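Local coordinates for glycosylation Associate Protein 1 (PDB 6OYC) that probably acts in the accessory Sec system, in a complex with its Gap2 and Gap3 partners, where glycosylation of an adhesin is coupled to its secretion, at residues 39-44 against 505-510; 353-358 against 406-411. All coordinates share one frame; numbering follows the deposited sequence.

Contact 1. Residues 39-44 against 505-510; sequences KMFDYA and QLVERI
Val507 sets its two methyl groups among Met40, Phe41 and Ala44 where the C-terminal helix of this GT-B-like fold packs on the first helix of the N-terminal domain. The segments 39-43 and 505-510 of the two helices cross at -103°, with their axes 9.4 Å apart. No hydrogen bond joins the two segments, and the contact is apolar throughout.

The aromatic part is a CH-pi contact. Val507 CG1 stands over the centre of the Phe41 ring, 4.1 Å from its centroid and 9° off the ring normal, while CG2 of the same valine lies 3.9 Å from Phe41 CD1. The ring also meets Phe2 and Phe4 edge-to-face, which ties this helix crossing to the first strand of the N-terminal parallel sheet.

The aliphatic part gathers round the valine methyls. Ala44 CB, just past the helix end, reaches Val507 CG1 at 3.9 Å. Farther along, Met40 runs antiparallel to the valine side chain, and its SD closes to 3.4 Å from Val507 CG2. Tyr501 of helix 484-502 and Val300 also touch Met40. A bend at the thioether (chi3 87°) leaves the terminal methyl, Met40 CE, against Leu506 CD2 at 3.6 Å.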
loop_
_atom_site.group_PDB
_atom_site.type_symbol
_atom_site.label_atom_id
_atom_site.label_comp_id
_atom_site.label_asym_id
_atom_site.label_seq_id
_atom_site.Cartn_x
_atom_site.Cartn_y
_atom_site.Cartn_z
ATOM N N LYS A 39 -9.239 -10.715 -3.098
ATOM C CA LYS A 39 -9.799 -10.548 -4.431
ATOM C C LYS A 39 -10.042 -11.899 -5.089
ATOM O O LYS A 39 -11.114 -12.140 -5.648
ATOM C CB LYS A 39 -8.870 -9.688 -5.295
ATOM C CG LYS A 39 -8.900 -8.185 -4.995
ATOM C CD LYS A 39 -9.846 -7.417 -5.936
ATOM C CE LYS A 39 -11.302 -7.630 -5.546
ATOM N NZ LYS A 39 -12.242 -6.580 -6.022
ATOM N N MET A 40 -9.058 -12.802 -5.018
ATOM C CA MET A 40 -9.195 -14.076 -5.713
ATOM C C MET A 40 -10.170 -15.004 -5.005
ATOM O O MET A 40 -10.842 -15.808 -5.665
ATOM C CB MET A 40 -7.837 -14.749 -5.877
ATOM C CG MET A 40 -7.107 -15.029 -4.607
ATOM S SD MET A 40 -6.071 -16.489 -4.849
ATOM C CE MET A 40 -4.574 -15.797 -5.502
ATOM N N PHE A 41 -10.279 -14.910 -3.678
ATOM C CA PHE A 41 -11.359 -15.635 -3.024
ATOM C C PHE A 41 -12.710 -15.076 -3.442
ATOM O O PHE A 41 -13.679 -15.833 -3.557
ATOM C CB PHE A 41 -11.192 -15.602 -1.503
ATOM C CG PHE A 41 -10.264 -16.659 -0.993
ATOM C CD1 PHE A 41 -8.927 -16.636 -1.335
ATOM C CD2 PHE A 41 -10.736 -17.709 -0.220
ATOM C CE1 PHE A 41 -8.070 -17.620 -0.896
ATOM C CE2 PHE A 41 -9.881 -18.704 0.223
ATOM C CZ PHE A 41 -8.547 -18.658 -0.104
ATOM N N ASP A 42 -12.780 -13.763 -3.692
ATOM C CA ASP A 42 -14.001 -13.142 -4.203
ATOM C C ASP A 42 -14.319 -13.635 -5.610
ATOM O O ASP A 42 -15.439 -14.089 -5.881
ATOM C CB ASP A 42 -13.856 -11.614 -4.208
ATOM C CG ASP A 42 -14.153 -10.988 -2.852
ATOM O OD1 ASP A 42 -14.373 -11.752 -1.887
ATOM O OD2 ASP A 42 -14.173 -9.739 -2.754
ATOM N N TYR A 43 -13.352 -13.515 -6.526
ATOM C CA TYR A 43 -13.478 -14.086 -7.862
ATOM C C TYR A 43 -13.901 -15.544 -7.799
ATOM O O TYR A 43 -14.611 -16.027 -8.693
ATOM C CB TYR A 43 -12.145 -13.990 -8.614
ATOM C CG TYR A 43 -11.704 -12.592 -8.985
ATOM C CD1 TYR A 43 -12.634 -11.580 -9.201
ATOM C CD2 TYR A 43 -10.357 -12.286 -9.130
ATOM C CE1 TYR A 43 -12.229 -10.298 -9.550
ATOM C CE2 TYR A 43 -9.943 -11.011 -9.462
ATOM C CZ TYR A 43 -10.883 -10.024 -9.678
ATOM O OH TYR A 43 -10.484 -8.760 -10.025
ATOM N N ALA A 44 -13.459 -16.265 -6.763
ATOM C CA ALA A 44 -13.759 -17.677 -6.618
ATOM C C ALA A 44 -15.090 -17.912 -5.933
ATOM O O ALA A 44 -15.478 -19.070 -5.753
ATOM C CB ALA A 44 -12.646 -18.384 -5.841
ATOM N N GLN A 505 -8.630 -21.703 -9.834
ATOM C CA GLN A 505 -7.873 -22.936 -9.649
ATOM C C GLN A 505 -6.833 -22.793 -8.546
ATOM O O GLN A 505 -6.599 -23.732 -7.782
ATOM C CB GLN A 505 -7.216 -23.350 -10.961
ATOM C CG GLN A 505 -8.213 -23.777 -12.020
ATOM C CD GLN A 505 -8.616 -22.636 -12.929
ATOM O OE1 GLN A 505 -8.417 -21.458 -12.599
ATOM N NE2 GLN A 505 -9.206 -22.975 -14.075
ATOM N N LEU A 506 -6.199 -21.631 -8.452
ATOM C CA LEU A 506 -5.258 -21.384 -7.369
ATOM C C LEU A 506 -5.951 -21.485 -6.011
ATOM O O LEU A 506 -5.454 -22.153 -5.091
ATOM C CB LEU A 506 -4.613 -20.010 -7.569
ATOM C CG LEU A 506 -3.367 -19.691 -6.755
ATOM C CD1 LEU A 506 -2.372 -20.832 -6.813
ATOM C CD2 LEU A 506 -2.750 -18.408 -7.265
ATOM N N VAL A 507 -7.121 -20.845 -5.880
ATOM C CA VAL A 507 -7.865 -20.877 -4.620
ATOM C C VAL A 507 -8.191 -22.311 -4.233
ATOM O O VAL A 507 -8.029 -22.719 -3.077
ATOM C CB VAL A 507 -9.147 -20.031 -4.730
ATOM C CG1 VAL A 507 -10.085 -20.341 -3.579
ATOM C CG2 VAL A 507 -8.810 -18.547 -4.764
ATOM N N GLU A 508 -8.661 -23.095 -5.201
ATOM C CA GLU A 508 -8.999 -24.485 -4.932
ATOM C C GLU A 508 -7.764 -25.300 -4.566
ATOM O O GLU A 508 -7.832 -26.181 -3.706
ATOM C CB GLU A 508 -9.708 -25.083 -6.144
ATOM C CG GLU A 508 -10.639 -26.219 -5.793
ATOM C CD GLU A 508 -11.865 -25.749 -5.031
ATOM O OE1 GLU A 508 -12.126 -24.518 -5.005
ATOM O OE2 GLU A 508 -12.567 -26.617 -4.458
ATOM N N ARG A 509 -6.623 -25.015 -5.198
ATOM C CA ARG A 509 -5.381 -25.692 -4.823
ATOM C C ARG A 509 -4.997 -25.375 -3.382
ATOM O O ARG A 509 -4.640 -26.274 -2.612
ATOM C CB ARG A 509 -4.256 -25.297 -5.783
ATOM C CG ARG A 509 -2.886 -25.885 -5.436
ATOM C CD ARG A 509 -1.922 -25.769 -6.617
ATOM N NE ARG A 509 -2.439 -26.474 -7.787
ATOM C CZ ARG A 509 -2.902 -25.878 -8.882
ATOM N NH1 ARG A 509 -2.905 -24.551 -8.974
ATOM N NH2 ARG A 509 -3.360 -26.611 -9.889
ATOM N N ILE A 510 -5.056 -24.093 -3.007
ATOM C CA ILE A 510 -4.801 -23.693 -1.625
ATOM C C ILE A 510 -5.748 -24.426 -0.691
ATOM O O ILE A 510 -5.328 -25.025 0.305
ATOM C CB ILE A 510 -4.939 -22.164 -1.470
ATOM C CG1 ILE A 510 -3.863 -21.439 -2.270
ATOM C CG2 ILE A 510 -4.858 -21.752 -0.006
ATOM C CD1 ILE A 510 -4.166 -19.973 -2.465
#

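Contact 2. Residues 353-358 against 406-411; sequences FVSYER and LSFTHP. With SO4 (sulfate ion), chain K.
Phe353 and Thr409 are joined backbone to backbone where two parallel strands of the C-terminal Rossmann-like domain end. Strand 406-409 is an outermost strand of its sheet and runs beside 349-354. Phe353 N donates to Ser407 O at 2.8 Å, and Thr409 N returns a bond to Phe353 O. Ser355 N donates to Thr409 O at 3.1 Å, carrying the pairing one residue beyond strand 349-354.

There a side chain takes over from the backbone. His410 has CG anti to its own N (chi1 167°), which brings ND1 to 2.6 Å from Ser355 O. The bond is nearly straight, N-H...O 165°, and the carbonyl oxygen lies in the imidazole plane, although the donor is tilted 29° from the carbonyl plane. Glu357 O lies 3.3 Å from His410 CE1, and Arg363 of helix 360-375 touches the histidine and binds that oxygen.

On the face of Phe353 and Phe408, Phe408 CZ meets Ser355 CB at 3.6 Å and its CD2 meets Phe353 CB, while Tyr367 packs edge-to-face on the Phe408 ring. On the face of Val354 and Thr409, Val354 CG1 lies 3.8 Å from Pro411 CD. The same methyl lies over one face of the Tyr356 ring, toward its rim, and the Tyr356 hydroxyl is bonded to Thr438 and Tyr321.

Farther out, Arg358 NE makes a weak bond to sulfate O3 at 2.7 Å; Thr27 OG1 also binds the ion. Phe24 accepts from Arg358 NH1 through its carbonyl and stacks cation-pi with the guanidinium, joining this loop to the N-terminal domain. The bond from ND1 implies a proton on that nitrogen, and the sulfate, probably from the crystallisation liquor, is consistent with a place between the two domains, at Arg358 and Thr27, that can accept an anion.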
loop_
_atom_site.group_PDB
_atom_site.type_symbol
_atom_site.label_atom_id
_atom_site.label_comp_id
_atom_site.label_asym_id
_atom_site.label_seq_id
_atom_site.Cartn_x
_atom_site.Cartn_y
_atom_site.Cartn_z
ATOM N N PHE A 353 9.865 9.741 -17.569
ATOM C CA PHE A 353 10.704 9.478 -16.406
ATOM C C PHE A 353 9.863 9.494 -15.136
ATOM O O PHE A 353 9.074 10.418 -14.902
ATOM C CB PHE A 353 11.829 10.501 -16.306
ATOM C CG PHE A 353 12.773 10.456 -17.460
ATOM C CD1 PHE A 353 13.548 9.324 -17.687
ATOM C CD2 PHE A 353 12.852 11.522 -18.350
ATOM C CE1 PHE A 353 14.412 9.269 -18.763
ATOM C CE2 PHE A 353 13.710 11.478 -19.435
ATOM C CZ PHE A 353 14.499 10.359 -19.643
ATOM N N VAL A 354 10.042 8.468 -14.318
ATOM C CA VAL A 354 9.186 8.211 -13.169
ATOM C C VAL A 354 10.055 8.203 -11.920
ATOM O O VAL A 354 11.033 7.448 -11.840
ATOM C CB VAL A 354 8.436 6.883 -13.332
ATOM C CG1 VAL A 354 7.568 6.555 -12.079
ATOM C CG2 VAL A 354 7.605 6.939 -14.608
ATOM N N SER A 355 9.712 9.054 -10.957
ATOM C CA SER A 355 10.363 9.075 -9.655
ATOM C C SER A 355 9.313 8.803 -8.590
ATOM O O SER A 355 8.307 9.523 -8.501
ATOM C CB SER A 355 11.054 10.414 -9.398
ATOM O OG SER A 355 11.423 10.532 -8.038
ATOM N N TYR A 356 9.544 7.765 -7.795
ATOM C CA TYR A 356 8.691 7.446 -6.667
ATOM C C TYR A 356 9.180 8.084 -5.366
ATOM O O TYR A 356 8.545 7.895 -4.325
ATOM C CB TYR A 356 8.586 5.925 -6.499
ATOM C CG TYR A 356 7.977 5.162 -7.672
ATOM C CD1 TYR A 356 6.711 5.485 -8.168
ATOM C CD2 TYR A 356 8.662 4.090 -8.263
ATOM C CE1 TYR A 356 6.160 4.783 -9.227
ATOM C CE2 TYR A 356 8.106 3.369 -9.322
ATOM C CZ TYR A 356 6.860 3.729 -9.800
ATOM O OH TYR A 356 6.305 3.024 -10.845
ATOM N N GLU A 357 10.264 8.855 -5.402
ATOM C CA GLU A 357 10.810 9.441 -4.183
ATOM C C GLU A 357 9.881 10.528 -3.657
ATOM O O GLU A 357 9.616 11.514 -4.353
ATOM C CB GLU A 357 12.201 10.019 -4.440
ATOM C CG GLU A 357 12.780 10.696 -3.201
ATOM C CD GLU A 357 12.680 9.812 -1.949
ATOM O OE1 GLU A 357 13.024 8.621 -2.015
ATOM O OE2 GLU A 357 12.249 10.302 -0.884
ATOM N N ARG A 358 9.406 10.366 -2.422
ATOM C CA ARG A 358 8.466 11.334 -1.860
ATOM C C ARG A 358 9.162 12.587 -1.326
ATOM O O ARG A 358 8.545 13.658 -1.285
ATOM C CB ARG A 358 7.627 10.674 -0.764
ATOM C CG ARG A 358 8.372 10.262 0.472
ATOM C CD ARG A 358 7.400 9.665 1.489
ATOM N NE ARG A 358 8.111 9.082 2.614
ATOM C CZ ARG A 358 7.567 8.771 3.790
ATOM N NH1 ARG A 358 6.273 8.983 4.019
ATOM N NH2 ARG A 358 8.325 8.249 4.743
ATOM N N LEU A 406 9.961 13.937 -24.033
ATOM C CA LEU A 406 10.382 13.579 -22.684
ATOM C C LEU A 406 9.481 14.254 -21.664
ATOM O O LEU A 406 9.138 15.435 -21.810
ATOM C CB LEU A 406 11.826 14.006 -22.412
ATOM C CG LEU A 406 12.913 13.451 -23.316
ATOM C CD1 LEU A 406 14.287 13.947 -22.853
ATOM C CD2 LEU A 406 12.823 11.944 -23.309
ATOM N N SER A 407 9.128 13.517 -20.613
ATOM C CA SER A 407 8.472 14.123 -19.467
ATOM C C SER A 407 8.986 13.480 -18.187
ATOM O O SER A 407 9.656 12.439 -18.194
ATOM C CB SER A 407 6.939 14.016 -19.549
ATOM O OG SER A 407 6.527 12.678 -19.772
ATOM N N PHE A 408 8.657 14.131 -17.078
ATOM C CA PHE A 408 9.040 13.690 -15.752
ATOM C C PHE A 408 7.794 13.722 -14.886
ATOM O O PHE A 408 7.099 14.741 -14.840
ATOM C CB PHE A 408 10.136 14.596 -15.181
ATOM C CG PHE A 408 10.595 14.216 -13.807
ATOM C CD1 PHE A 408 9.946 14.710 -12.670
ATOM C CD2 PHE A 408 11.685 13.374 -13.638
ATOM C CE1 PHE A 408 10.378 14.355 -11.398
ATOM C CE2 PHE A 408 12.123 13.027 -12.375
ATOM C CZ PHE A 408 11.471 13.516 -11.251
ATOM N N THR A 409 7.497 12.614 -14.213
ATOM C CA THR A 409 6.324 12.565 -13.356
ATOM C C THR A 409 6.659 11.860 -12.048
ATOM O O THR A 409 7.581 11.040 -11.969
ATOM C CB THR A 409 5.131 11.864 -14.031
ATOM O OG1 THR A 409 3.984 12.000 -13.191
ATOM C CG2 THR A 409 5.382 10.385 -14.190
ATOM N N HIS A 410 5.866 12.181 -11.022
ATOM C CA HIS A 410 5.993 11.603 -9.688
ATOM C C HIS A 410 4.624 11.108 -9.240
ATOM O O HIS A 410 3.856 11.854 -8.624
ATOM C CB HIS A 410 6.555 12.625 -8.699
ATOM C CG HIS A 410 6.426 12.202 -7.265
ATOM N ND1 HIS A 410 6.910 10.996 -6.799
ATOM C CD2 HIS A 410 5.848 12.811 -6.203
ATOM C CE1 HIS A 410 6.641 10.886 -5.512
ATOM N NE2 HIS A 410 6.000 11.974 -5.128
ATOM N N PRO A 411 4.282 9.859 -9.529
ATOM C CA PRO A 411 2.978 9.331 -9.091
ATOM C C PRO A 411 2.865 9.342 -7.568
ATOM O O PRO A 411 3.818 9.008 -6.866
ATOM C CB PRO A 411 2.963 7.902 -9.645
ATOM C CG PRO A 411 4.122 7.846 -10.646
ATOM C CD PRO A 411 5.118 8.853 -10.203
HETATM S S SO4 K . 10.131 5.776 2.020
HETATM O O1 SO4 K . 9.179 5.314 1.014
HETATM O O2 SO4 K . 9.911 5.066 3.288
HETATM O O3 SO4 K . 9.975 7.221 2.168
HETATM O O4 SO4 K . 11.498 5.503 1.563
#

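Overall arrangement
Contact 1 is the more buried of the two, while contact 2 is partly buried, at an outermost strand of its sheet. Their centres are 35 Å apart, the nearest atoms about 20 Å, and they share no element. Contact 1 joins chain ends: the C-terminal helix returns to the N-terminal domain, crossing 460 intervening residues. Contact 2 is local, closing a 47-residue excursion that includes helix 360-375, within the C-terminal domain. The chemistry follows. Helix meets helix through methyls, a thioether and an aromatic ring in contact 1; in contact 2, backbone bonds lead to an imidazole and, at the loop, to charge and a bound anion.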